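Long-range contacts in probable acetyltransferase (PDB 2EUI), which is of unknown function but, as a member of the GNAT acetyltransferase family, probably transfers an acyl group to an unidentified acceptor: residues A[6-11]-A[37-42]; A[17-22]-A[32-37]; A[48-53]-A[64-69]; A[76-81]-A[112-117]. All blocks are in the same frame, centred on the assembly; numbering follows the deposited sequence.

Interaction 1 (A[6-11]-A[37-42])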
# COMPACT_ATOMS: atom_id res chain seq x y z
N ALA A 6 -6.84 -15.04 -9.98
CA ALA A 6 -5.70 -15.33 -10.83
C ALA A 6 -4.63 -16.09 -10.07
O ALA A 6 -4.34 -15.80 -8.91
CB ALA A 6 -5.13 -14.03 -11.37
N THR A 7 -4.05 -17.08 -10.73
CA THR A 7 -2.96 -17.85 -10.16
C THR A 7 -1.91 -17.87 -11.27
O THR A 7 -2.14 -17.31 -12.35
CB THR A 7 -3.36 -19.31 -9.82
OG1 THR A 7 -3.70 -20.01 -11.02
CG2 THR A 7 -4.54 -19.33 -8.89
N LEU A 8 -0.78 -18.51 -11.01
CA LEU A 8 0.29 -18.59 -12.00
C LEU A 8 -0.23 -19.12 -13.34
O LEU A 8 0.28 -18.74 -14.39
CB LEU A 8 1.43 -19.46 -11.48
CG LEU A 8 2.83 -19.05 -11.94
CD1 LEU A 8 3.09 -17.61 -11.55
CD2 LEU A 8 3.88 -19.95 -11.33
N GLU A 9 -1.25 -19.97 -13.30
CA GLU A 9 -1.83 -20.55 -14.51
C GLU A 9 -2.31 -19.50 -15.49
O GLU A 9 -2.09 -19.62 -16.70
CB GLU A 9 -3.03 -21.44 -14.19
CG GLU A 9 -2.78 -22.56 -13.19
CD GLU A 9 -4.10 -23.11 -12.63
OE1 GLU A 9 -4.94 -23.54 -13.45
OE2 GLU A 9 -4.28 -23.11 -11.39
N HIS A 10 -2.98 -18.47 -14.98
CA HIS A 10 -3.54 -17.42 -15.84
C HIS A 10 -2.55 -16.38 -16.36
O HIS A 10 -2.92 -15.54 -17.18
CB HIS A 10 -4.65 -16.70 -15.09
CG HIS A 10 -5.61 -17.62 -14.41
ND1 HIS A 10 -5.29 -18.28 -13.24
CD2 HIS A 10 -6.86 -18.03 -14.74
CE1 HIS A 10 -6.31 -19.05 -12.88
NE2 HIS A 10 -7.27 -18.92 -13.78
N LEU A 11 -1.30 -16.43 -15.91
CA LEU A 11 -0.31 -15.46 -16.33
C LEU A 11 -0.34 -15.12 -17.82
O LEU A 11 -0.41 -13.95 -18.19
CB LEU A 11 1.10 -15.90 -15.93
CG LEU A 11 2.19 -14.85 -16.19
CD1 LEU A 11 1.88 -13.56 -15.44
CD2 LEU A 11 3.52 -15.38 -15.77
N PHE A 37 6.65 -8.69 -13.90
CA PHE A 37 6.08 -8.04 -12.72
C PHE A 37 4.94 -8.88 -12.13
O PHE A 37 4.91 -9.15 -10.93
CB PHE A 37 5.55 -6.64 -13.09
CG PHE A 37 4.91 -5.92 -11.94
CD1 PHE A 37 5.68 -5.35 -10.94
CD2 PHE A 37 3.52 -5.84 -11.83
CE1 PHE A 37 5.09 -4.71 -9.84
CE2 PHE A 37 2.92 -5.21 -10.75
CZ PHE A 37 3.71 -4.64 -9.75
N LEU A 38 4.01 -9.28 -13.00
CA LEU A 38 2.87 -10.10 -12.61
C LEU A 38 3.27 -11.47 -12.08
O LEU A 38 2.58 -12.06 -11.26
CB LEU A 38 1.93 -10.30 -13.79
CG LEU A 38 1.19 -9.08 -14.34
CD1 LEU A 38 0.34 -9.52 -15.52
CD2 LEU A 38 0.35 -8.46 -13.24
N GLU A 39 4.39 -11.98 -12.56
CA GLU A 39 4.84 -13.28 -12.11
C GLU A 39 5.22 -13.17 -10.64
O GLU A 39 4.72 -13.92 -9.81
CB GLU A 39 6.04 -13.74 -12.93
CG GLU A 39 6.03 -15.22 -13.26
CD GLU A 39 7.40 -15.72 -13.68
OE1 GLU A 39 8.03 -15.05 -14.53
OE2 GLU A 39 7.84 -16.78 -13.17
N LYS A 40 6.09 -12.22 -10.31
CA LYS A 40 6.51 -12.03 -8.93
C LYS A 40 5.32 -11.91 -8.01
O LYS A 40 5.31 -12.48 -6.92
CB LYS A 40 7.37 -10.78 -8.80
CG LYS A 40 8.70 -10.90 -9.47
CD LYS A 40 9.56 -9.73 -9.09
CE LYS A 40 10.91 -9.81 -9.77
NZ LYS A 40 11.78 -8.68 -9.35
N ARG A 41 4.30 -11.17 -8.45
CA ARG A 41 3.10 -10.97 -7.64
C ARG A 41 2.28 -12.24 -7.51
O ARG A 41 1.89 -12.61 -6.41
CB ARG A 41 2.25 -9.84 -8.24
CG ARG A 41 2.10 -8.65 -7.29
CD ARG A 41 3.42 -8.29 -6.64
NE ARG A 41 4.30 -7.61 -7.58
CZ ARG A 41 5.62 -7.56 -7.49
NH1 ARG A 41 6.26 -8.16 -6.49
NH2 ARG A 41 6.31 -6.88 -8.39
N LEU A 42 2.02 -12.91 -8.64
CA LEU A 42 1.28 -14.16 -8.61
C LEU A 42 2.10 -15.19 -7.85
O LEU A 42 1.65 -15.76 -6.86
CB LEU A 42 1.01 -14.68 -10.03
CG LEU A 42 -0.10 -14.00 -10.83
CD1 LEU A 42 -0.13 -14.54 -12.25
CD2 LEU A 42 -1.43 -14.26 -10.15

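Interaction 2 (A[17-22]-A[32-37])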
# COMPACT_ATOMS: atom_id res chain seq x y z
N LEU A 17 -3.50 -8.52 -21.31
CA LEU A 17 -4.51 -7.56 -20.86
C LEU A 17 -3.92 -6.57 -19.86
O LEU A 17 -4.41 -5.45 -19.74
CB LEU A 17 -5.71 -8.26 -20.23
CG LEU A 17 -6.87 -7.28 -20.06
CD1 LEU A 17 -7.26 -6.74 -21.43
CD2 LEU A 17 -8.04 -7.95 -19.37
N PHE A 18 -2.89 -7.00 -19.14
CA PHE A 18 -2.22 -6.15 -18.17
C PHE A 18 -1.49 -5.02 -18.89
O PHE A 18 -1.38 -3.89 -18.39
CB PHE A 18 -1.23 -6.97 -17.35
CG PHE A 18 -0.58 -6.21 -16.24
CD1 PHE A 18 -1.34 -5.69 -15.20
CD2 PHE A 18 0.80 -6.05 -16.19
CE1 PHE A 18 -0.74 -5.03 -14.13
CE2 PHE A 18 1.42 -5.39 -15.12
CZ PHE A 18 0.65 -4.88 -14.09
N VAL A 19 -0.99 -5.34 -20.08
CA VAL A 19 -0.28 -4.38 -20.90
C VAL A 19 -1.25 -3.30 -21.39
O VAL A 19 -0.98 -2.11 -21.25
CB VAL A 19 0.37 -5.11 -22.10
CG1 VAL A 19 0.92 -4.09 -23.11
CG2 VAL A 19 1.47 -6.05 -21.59
N LYS A 20 -2.37 -3.74 -21.96
CA LYS A 20 -3.40 -2.85 -22.48
C LYS A 20 -3.72 -1.78 -21.44
O LYS A 20 -3.82 -0.59 -21.76
CB LYS A 20 -4.68 -3.64 -22.77
CG LYS A 20 -4.53 -4.76 -23.77
CD LYS A 20 -4.80 -4.27 -25.17
CE LYS A 20 -4.70 -5.42 -26.14
NZ LYS A 20 -5.34 -6.62 -25.55
N TYR A 21 -3.90 -2.25 -20.21
CA TYR A 21 -4.19 -1.39 -19.05
C TYR A 21 -3.14 -0.30 -18.84
O TYR A 21 -3.46 0.88 -18.73
CB TYR A 21 -4.29 -2.27 -17.80
CG TYR A 21 -4.19 -1.52 -16.50
CD1 TYR A 21 -5.21 -0.66 -16.08
CD2 TYR A 21 -3.07 -1.65 -15.68
CE1 TYR A 21 -5.12 0.03 -14.89
CE2 TYR A 21 -2.97 -0.96 -14.49
CZ TYR A 21 -4.00 -0.12 -14.09
OH TYR A 21 -3.92 0.56 -12.90
N ARG A 22 -1.87 -0.72 -18.78
CA ARG A 22 -0.77 0.20 -18.57
C ARG A 22 -0.66 1.14 -19.76
O ARG A 22 -0.37 2.33 -19.60
CB ARG A 22 0.54 -0.58 -18.39
CG ARG A 22 0.58 -1.48 -17.15
CD ARG A 22 1.92 -2.20 -17.01
NE ARG A 22 3.05 -1.28 -17.02
CZ ARG A 22 3.73 -0.95 -18.11
NH1 ARG A 22 3.40 -1.48 -19.28
NH2 ARG A 22 4.73 -0.09 -18.05
N GLU A 32 7.59 -7.68 -21.63
CA GLU A 32 8.28 -8.61 -20.75
C GLU A 32 8.36 -8.18 -19.30
O GLU A 32 8.12 -8.99 -18.41
CB GLU A 32 9.68 -8.89 -21.29
CG GLU A 32 9.70 -9.95 -22.38
CD GLU A 32 11.02 -9.99 -23.13
OE1 GLU A 32 12.06 -10.19 -22.47
OE2 GLU A 32 11.00 -9.83 -24.38
N SER A 33 8.67 -6.92 -19.05
CA SER A 33 8.75 -6.46 -17.67
C SER A 33 7.37 -6.53 -17.03
O SER A 33 7.24 -6.72 -15.82
CB SER A 33 9.26 -5.02 -17.62
OG SER A 33 10.58 -4.95 -18.13
N SER A 34 6.35 -6.38 -17.86
CA SER A 34 4.99 -6.43 -17.36
C SER A 34 4.64 -7.87 -17.00
O SER A 34 4.05 -8.12 -15.96
CB SER A 34 4.04 -5.86 -18.39
OG SER A 34 4.25 -4.45 -18.51
N ARG A 35 5.02 -8.81 -17.85
CA ARG A 35 4.74 -10.20 -17.56
C ARG A 35 5.61 -10.63 -16.38
O ARG A 35 5.18 -11.44 -15.55
CB ARG A 35 5.02 -11.07 -18.79
CG ARG A 35 4.65 -12.54 -18.61
CD ARG A 35 4.93 -13.35 -19.86
NE ARG A 35 4.41 -14.72 -19.81
CZ ARG A 35 4.82 -15.65 -18.95
NH1 ARG A 35 5.75 -15.38 -18.04
NH2 ARG A 35 4.29 -16.87 -19.00
N LYS A 36 6.82 -10.09 -16.30
CA LYS A 36 7.72 -10.44 -15.20
C LYS A 36 7.20 -9.90 -13.87
O LYS A 36 7.28 -10.58 -12.85
CB LYS A 36 9.13 -9.91 -15.47
CG LYS A 36 10.15 -10.37 -14.43
CD LYS A 36 9.93 -11.85 -14.10
CE LYS A 36 10.84 -12.36 -12.98
NZ LYS A 36 10.59 -13.81 -12.66
N PHE A 37 6.65 -8.69 -13.90
CA PHE A 37 6.08 -8.04 -12.72
C PHE A 37 4.94 -8.88 -12.13
O PHE A 37 4.91 -9.15 -10.93
CB PHE A 37 5.55 -6.64 -13.09
CG PHE A 37 4.91 -5.92 -11.94
CD1 PHE A 37 5.68 -5.35 -10.94
CD2 PHE A 37 3.52 -5.84 -11.83
CE1 PHE A 37 5.09 -4.71 -9.84
CE2 PHE A 37 2.92 -5.21 -10.75
CZ PHE A 37 3.71 -4.64 -9.75

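Interaction 3 (A[48-53]-A[64-69])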
# COMPACT_ATOMS: atom_id res chain seq x y z
N VAL A 48 -3.83 -9.86 -4.72
CA VAL A 48 -4.97 -10.67 -5.09
C VAL A 48 -5.44 -10.06 -6.40
O VAL A 48 -5.74 -8.87 -6.47
CB VAL A 48 -6.12 -10.57 -4.06
CG1 VAL A 48 -7.30 -11.41 -4.51
CG2 VAL A 48 -5.64 -11.02 -2.71
N ILE A 49 -5.48 -10.88 -7.44
CA ILE A 49 -5.91 -10.45 -8.76
C ILE A 49 -7.19 -11.19 -9.15
O ILE A 49 -7.20 -12.41 -9.25
CB ILE A 49 -4.82 -10.76 -9.82
CG1 ILE A 49 -3.62 -9.84 -9.58
CG2 ILE A 49 -5.39 -10.64 -11.24
CD1 ILE A 49 -2.47 -10.09 -10.52
N TYR A 50 -8.28 -10.45 -9.35
CA TYR A 50 -9.53 -11.08 -9.74
C TYR A 50 -9.69 -10.97 -11.25
O TYR A 50 -9.37 -9.94 -11.84
CB TYR A 50 -10.73 -10.43 -9.04
CG TYR A 50 -10.78 -10.69 -7.56
CD1 TYR A 50 -10.85 -12.00 -7.06
CD2 TYR A 50 -10.72 -9.64 -6.65
CE1 TYR A 50 -10.85 -12.25 -5.69
CE2 TYR A 50 -10.72 -9.88 -5.27
CZ TYR A 50 -10.78 -11.18 -4.80
OH TYR A 50 -10.75 -11.41 -3.44
N LEU A 51 -10.18 -12.05 -11.86
CA LEU A 51 -10.38 -12.12 -13.30
C LEU A 51 -11.84 -12.35 -13.65
O LEU A 51 -12.46 -13.28 -13.14
CB LEU A 51 -9.56 -13.27 -13.90
CG LEU A 51 -8.05 -13.29 -13.67
CD1 LEU A 51 -7.43 -14.57 -14.24
CD2 LEU A 51 -7.44 -12.05 -14.29
N ALA A 52 -12.39 -11.50 -14.52
CA ALA A 52 -13.77 -11.65 -14.98
C ALA A 52 -13.72 -12.45 -16.28
O ALA A 52 -13.20 -11.98 -17.30
CB ALA A 52 -14.41 -10.27 -15.24
N LEU A 53 -14.26 -13.67 -16.24
CA LEU A 53 -14.26 -14.55 -17.42
C LEU A 53 -15.65 -14.83 -17.96
O LEU A 53 -16.59 -15.07 -17.20
CB LEU A 53 -13.58 -15.88 -17.08
CG LEU A 53 -12.27 -15.81 -16.31
CD1 LEU A 53 -11.60 -17.20 -16.31
CD2 LEU A 53 -11.35 -14.76 -16.93
N CYS A 64 -8.92 -7.19 -11.96
CA CYS A 64 -8.78 -6.29 -10.83
C CYS A 64 -7.58 -6.71 -9.95
O CYS A 64 -7.26 -7.89 -9.86
CB CYS A 64 -10.10 -6.34 -10.04
SG CYS A 64 -10.06 -5.57 -8.45
N GLN A 65 -6.91 -5.74 -9.34
CA GLN A 65 -5.79 -6.07 -8.46
C GLN A 65 -5.78 -5.25 -7.18
O GLN A 65 -5.96 -4.03 -7.18
CB GLN A 65 -4.43 -5.92 -9.17
CG GLN A 65 -3.25 -6.41 -8.34
CD GLN A 65 -1.94 -6.47 -9.14
OE1 GLN A 65 -1.56 -5.51 -9.82
NE2 GLN A 65 -1.25 -7.60 -9.03
N LEU A 66 -5.58 -5.96 -6.07
CA LEU A 66 -5.54 -5.32 -4.78
C LEU A 66 -4.26 -5.75 -4.09
O LEU A 66 -3.77 -6.85 -4.32
CB LEU A 66 -6.74 -5.74 -3.92
CG LEU A 66 -8.15 -5.47 -4.45
CD1 LEU A 66 -8.57 -6.56 -5.42
CD2 LEU A 66 -9.10 -5.44 -3.29
N TYR A 67 -3.70 -4.86 -3.28
CA TYR A 67 -2.49 -5.19 -2.52
C TYR A 67 -2.83 -5.24 -1.05
O TYR A 67 -3.41 -4.31 -0.50
CB TYR A 67 -1.39 -4.15 -2.75
CG TYR A 67 -0.93 -4.05 -4.18
CD1 TYR A 67 -0.67 -5.21 -4.93
CD2 TYR A 67 -0.78 -2.81 -4.81
CE1 TYR A 67 -0.28 -5.13 -6.27
CE2 TYR A 67 -0.38 -2.72 -6.14
CZ TYR A 67 -0.13 -3.88 -6.86
OH TYR A 67 0.28 -3.81 -8.17
N PRO A 68 -2.47 -6.34 -0.38
CA PRO A 68 -2.73 -6.52 1.05
C PRO A 68 -1.93 -5.53 1.91
O PRO A 68 -0.75 -5.30 1.66
CB PRO A 68 -2.30 -7.96 1.29
CG PRO A 68 -1.14 -8.09 0.36
CD PRO A 68 -1.67 -7.46 -0.90
N SER A 69 -2.58 -4.95 2.92
CA SER A 69 -1.91 -4.01 3.82
C SER A 69 -2.49 -4.06 5.22
O SER A 69 -3.36 -4.89 5.50
CB SER A 69 -1.99 -2.58 3.27
OG SER A 69 -1.05 -1.74 3.94

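Interaction 4 (A[76-81]-A[112-117])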
# COMPACT_ATOMS: atom_id res chain seq x y z
N LYS A 76 -5.81 -3.91 12.31
CA LYS A 76 -6.65 -4.61 11.36
C LYS A 76 -6.12 -4.50 9.93
O LYS A 76 -5.22 -3.70 9.63
CB LYS A 76 -8.08 -4.07 11.45
CG LYS A 76 -8.85 -4.45 12.70
CD LYS A 76 -10.15 -3.67 12.76
CE LYS A 76 -11.28 -4.48 13.42
NZ LYS A 76 -11.68 -5.69 12.61
N ARG A 77 -6.68 -5.33 9.05
CA ARG A 77 -6.30 -5.38 7.64
C ARG A 77 -6.79 -4.14 6.87
O ARG A 77 -7.71 -3.46 7.32
CB ARG A 77 -6.90 -6.65 7.01
CG ARG A 77 -6.97 -6.65 5.49
CD ARG A 77 -5.63 -7.01 4.88
NE ARG A 77 -5.30 -8.41 5.11
CZ ARG A 77 -4.11 -8.94 4.84
NH1 ARG A 77 -3.15 -8.17 4.34
NH2 ARG A 77 -3.89 -10.23 5.05
N VAL A 78 -6.15 -3.86 5.75
CA VAL A 78 -6.51 -2.76 4.86
C VAL A 78 -6.24 -3.29 3.45
O VAL A 78 -5.30 -4.06 3.25
CB VAL A 78 -5.64 -1.51 5.05
CG1 VAL A 78 -5.93 -0.50 3.93
CG2 VAL A 78 -5.91 -0.88 6.39
N TRP A 79 -7.06 -2.88 2.49
CA TRP A 79 -6.86 -3.32 1.12
C TRP A 79 -6.62 -2.16 0.18
O TRP A 79 -7.45 -1.26 0.06
CB TRP A 79 -8.06 -4.14 0.63
CG TRP A 79 -8.11 -5.51 1.22
CD1 TRP A 79 -8.90 -5.93 2.25
CD2 TRP A 79 -7.27 -6.61 0.88
NE1 TRP A 79 -8.59 -7.23 2.59
CE2 TRP A 79 -7.58 -7.67 1.76
CE3 TRP A 79 -6.26 -6.81 -0.07
CZ2 TRP A 79 -6.94 -8.91 1.71
CZ3 TRP A 79 -5.62 -8.04 -0.12
CH2 TRP A 79 -5.96 -9.07 0.77
N ILE A 80 -5.46 -2.16 -0.47
CA ILE A 80 -5.11 -1.13 -1.41
C ILE A 80 -5.63 -1.61 -2.75
O ILE A 80 -5.38 -2.75 -3.16
CB ILE A 80 -3.59 -0.95 -1.52
CG1 ILE A 80 -2.99 -0.61 -0.16
CG2 ILE A 80 -3.27 0.15 -2.51
CD1 ILE A 80 -1.50 -0.32 -0.21
N LEU A 81 -6.38 -0.75 -3.43
CA LEU A 81 -6.93 -1.09 -4.74
C LEU A 81 -6.14 -0.30 -5.76
O LEU A 81 -6.36 0.90 -5.93
CB LEU A 81 -8.40 -0.70 -4.78
CG LEU A 81 -9.22 -1.01 -6.04
CD1 LEU A 81 -9.19 -2.50 -6.36
CD2 LEU A 81 -10.65 -0.54 -5.79
N ALA A 112 -11.55 -6.07 7.02
CA ALA A 112 -10.64 -4.98 6.72
C ALA A 112 -11.22 -3.72 7.34
O ALA A 112 -12.43 -3.58 7.41
CB ALA A 112 -10.52 -4.81 5.22
N VAL A 113 -10.37 -2.82 7.80
CA VAL A 113 -10.85 -1.58 8.39
C VAL A 113 -11.34 -0.71 7.25
O VAL A 113 -12.37 -0.05 7.34
CB VAL A 113 -9.72 -0.79 9.11
CG1 VAL A 113 -10.31 0.37 9.90
CG2 VAL A 113 -8.93 -1.70 10.00
N ARG A 114 -10.58 -0.73 6.16
CA ARG A 114 -10.90 0.07 5.00
C ARG A 114 -10.21 -0.43 3.74
O ARG A 114 -9.44 -1.39 3.76
CB ARG A 114 -10.48 1.53 5.25
CG ARG A 114 -8.97 1.72 5.34
CD ARG A 114 -8.60 3.13 5.75
NE ARG A 114 -9.10 3.43 7.08
CZ ARG A 114 -8.38 3.36 8.19
NH1 ARG A 114 -7.10 3.00 8.15
NH2 ARG A 114 -8.95 3.63 9.36
N MSE A 115 -10.51 0.25 2.65
CA MSE A 115 -9.92 -0.01 1.36
C MSE A 115 -9.42 1.36 0.98
O MSE A 115 -10.10 2.36 1.24
CB MSE A 115 -10.97 -0.46 0.35
CG MSE A 115 -11.38 -1.92 0.42
SE MSE A 115 -12.56 -2.33 -1.06
CE MSE A 115 -11.26 -3.00 -2.33
N ARG A 116 -8.24 1.42 0.40
CA ARG A 116 -7.64 2.68 -0.00
C ARG A 116 -7.25 2.59 -1.47
O ARG A 116 -6.72 1.57 -1.92
CB ARG A 116 -6.43 2.96 0.89
CG ARG A 116 -5.58 4.18 0.52
CD ARG A 116 -4.61 3.88 -0.65
NE ARG A 116 -3.58 4.91 -0.82
CZ ARG A 116 -2.64 5.19 0.09
NH1 ARG A 116 -2.58 4.52 1.24
NH2 ARG A 116 -1.74 6.14 -0.16
N VAL A 117 -7.55 3.63 -2.23
CA VAL A 117 -7.21 3.66 -3.64
C VAL A 117 -6.48 4.95 -3.97
O VAL A 117 -6.72 5.99 -3.37
CB VAL A 117 -8.49 3.55 -4.54
CG1 VAL A 117 -9.32 4.79 -4.41
CG2 VAL A 117 -8.10 3.34 -5.99

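Interaction 1 (A[6-11]-A[37-42])
Leu-38 on helix 31-44 meets Leu-11 through its beta carbon: Leu-38 CB lies 3.7 Å from Leu-11 CD1, while the rest of the leucine packs on Leu-14 and Phe-18 of helix 11-24. One residue later, Glu-39 offers the aliphatic part of its chain. Glu-39 CG comes within 3.6 Å of Leu-11 CD2, the other branch of that leucine, and the same CG also approaches Leu-8 CD1 at 4.2 Å. The carboxylate is engaged elsewhere, OE2 forming a salt bridge with Arg-43. Residues 6-11 link strand 2-5 to helix 11-24, and helix 31-44 is the second of the two helices that follow the first strand in the GNAT fold, so the contact ties this opening connection to the end of the helix pair. A turn further on, Leu-42 buries the largest area. Its CG is anti to the carbonyl carbon (chi1 -77°), which sends the two methyl branches into the loop. Leu-42 CD1 is 3.4 Å from Thr-7 O and 3.9 Å from Leu-11 CD1. Leu-42 CD2 reaches the methyl group of Ala-6, 3.9 Å from Ala-6 CB, whereas Leu-42 CB is 3.9 Å from Leu-8 CD1. The turn under this leucine has its own polar bracing: Thr-7 N donates to His-10 ND1 over 3.0 Å, arriving 35° out of the imidazole plane, and Thr-7 O accepts the backbone N-H of His-10.

Interaction 2 (A[17-22]-A[32-37])
Phe-18 and Phe-37 link the two helices that follow the first strand of the GNAT fold, 11-24 and 31-44. The axes of segments 17-22 and 32-37 approach to 9.7 Å, with 115° between their N-to-C directions. The planes of the two phenylalanine rings are nearly parallel. The rings are displaced so far that they do not overlap, and they meet obliquely, Phe-18 CZ lying 3.8 Å from Phe-37 CD2. In both residues CG is anti to the backbone N (chi1 -175° and 179°), which directs each ring into the space between the helices. Ser-34 sits at the closest backbone approach. Ser-34 CB is 3.9 Å from Phe-18 CD2 and 4.1 Å from Val-19 CG2, so the small residue presents its carbon to both apolar neighbours. Leu-75 of the second subunit packs on Ser-34 and Arg-22. The Arg-22 chain bends at its third torsion, and NH1 donates to Leu-28 O in the interhelical loop. The Ser-34 hydroxyl, in turn, bonds to Tyr-30 O. Ser-34 OG lies over one face of the Arg-22 guanidinium, 3.2 Å from Arg-22 NH1 at an angle too poor for a hydrogen bond.

Interaction 3 (A[48-53]-A[64-69])
Val-48 and Leu-66 form a hydrogen-bonded antiparallel pair in the hairpin made by strands 48-53 and 60-71, part of the central sheet of the GNAT fold. The N-to-C directions of 48-53 and 64-69 make 166°, close to antiparallel. Both backbone groups of each residue are used: Val-48 N donates to Leu-66 O over 3.0 Å, and Leu-66 N returns a bond of 2.9 Å to Val-48 O, lying in the carbonyl plane. Tyr-50 and Cys-64 repeat the pattern. Tyr-50 N reaches Cys-64 O at 2.8 Å, a more bent bond of 141° at the hydrogen with the donor tilted out of the carbonyl plane. Cys-64 N donates to Tyr-50 O, also at 2.8 Å. Between them, Ile-49 and Gln-65 are a non-hydrogen-bonded pair. The backbone of Ile-49 bonds instead to Ala-6, just after strand 2-5, while Ile-49 CG1 packs 3.7 Å from Gln-65 CG. Val-48 O receives a further CA-H...O contact from Gln-65 CA at 3.4 Å. On the face carrying Val-48, Tyr-50, Cys-64 and Leu-66, Leu-66 CD1 lies 4.0 Å from Tyr-50 CD2, obliquely to the ring, and Val-48 CG1 sits over one face of that ring, toward its rim. Helix 92-109 packs over this side, where His-102 meets the tyrosine ring edge-to-face. Two reciprocal pairs thus satisfy the N-H and C=O groups of four residues at once; the four backbone bonds define the register, and on the tyrosine face the side chains are left to bury an apolar surface.

Interaction 4 (A[76-81]-A[112-117])
The beta-alpha-beta unit of strand 76-86, helix 92-109 and strand 112-120 closes here, with Trp-79 and Met-115 (a selenomethionine) side by side on parallel strands. The axes of 76-81 and 114-117 are inclined at 25°. Trp-79 CB lies 4.0 Å from Met-115 CG. The indole, turned by a chi1 of -74°, brings its edge to Ala-112, whose CB sits near the ring plane 3.6 Å from Trp-79 CD1. Arg-77 CD lies over one face of the same ring, and Trp-79 NE1 is hydrogen-bonded to Thr-110 OG1. The bond from Val-113 N to Arg-77 O, 2.8 Å, comes before the chain turns a corner at Val-113. Beyond it the backbone bonds run regularly: Trp-79 N to Arg-114 O at 3.1 Å, Arg-116 N to Trp-79 O at 2.8 Å and Leu-81 N to Arg-116 O at 2.8 Å. In GNAT enzymes the corresponding strands part further along to admit acetyl-CoA. On the sheet face opposite Trp-79 and Met-115, Val-78 CG1 touches Arg-114 CG at 4.0 Å. Strand 112-120 is outermost within the chain, and Arg-114, Met-115 and Val-117 pair antiparallel with a strand of the second subunit, continuing the sheet across the interface.

How the interactions relate
Along the chain, interaction 2 is nested within the loop closed by interaction 1, and interactions 3 and 4 follow in series. The first two share helix 31-44 and Phe-37, their centres about 11 Å apart. Interaction 3 lies nearest the middle of the chain: its centre is about 11 Å from that of interaction 1, which it meets through Ala-6, and about 13 Å from that of interaction 4, reached through the neighbouring strands 60-71 and 76-86. Interactions 2 and 4 sit on opposite sides of the chain's centre, their own centres about 24 Å apart. The sheet therefore connects the helix pair to the parallel strands, and all four contacts touch the second subunit, so the interface spans both the helix pair and the sheet.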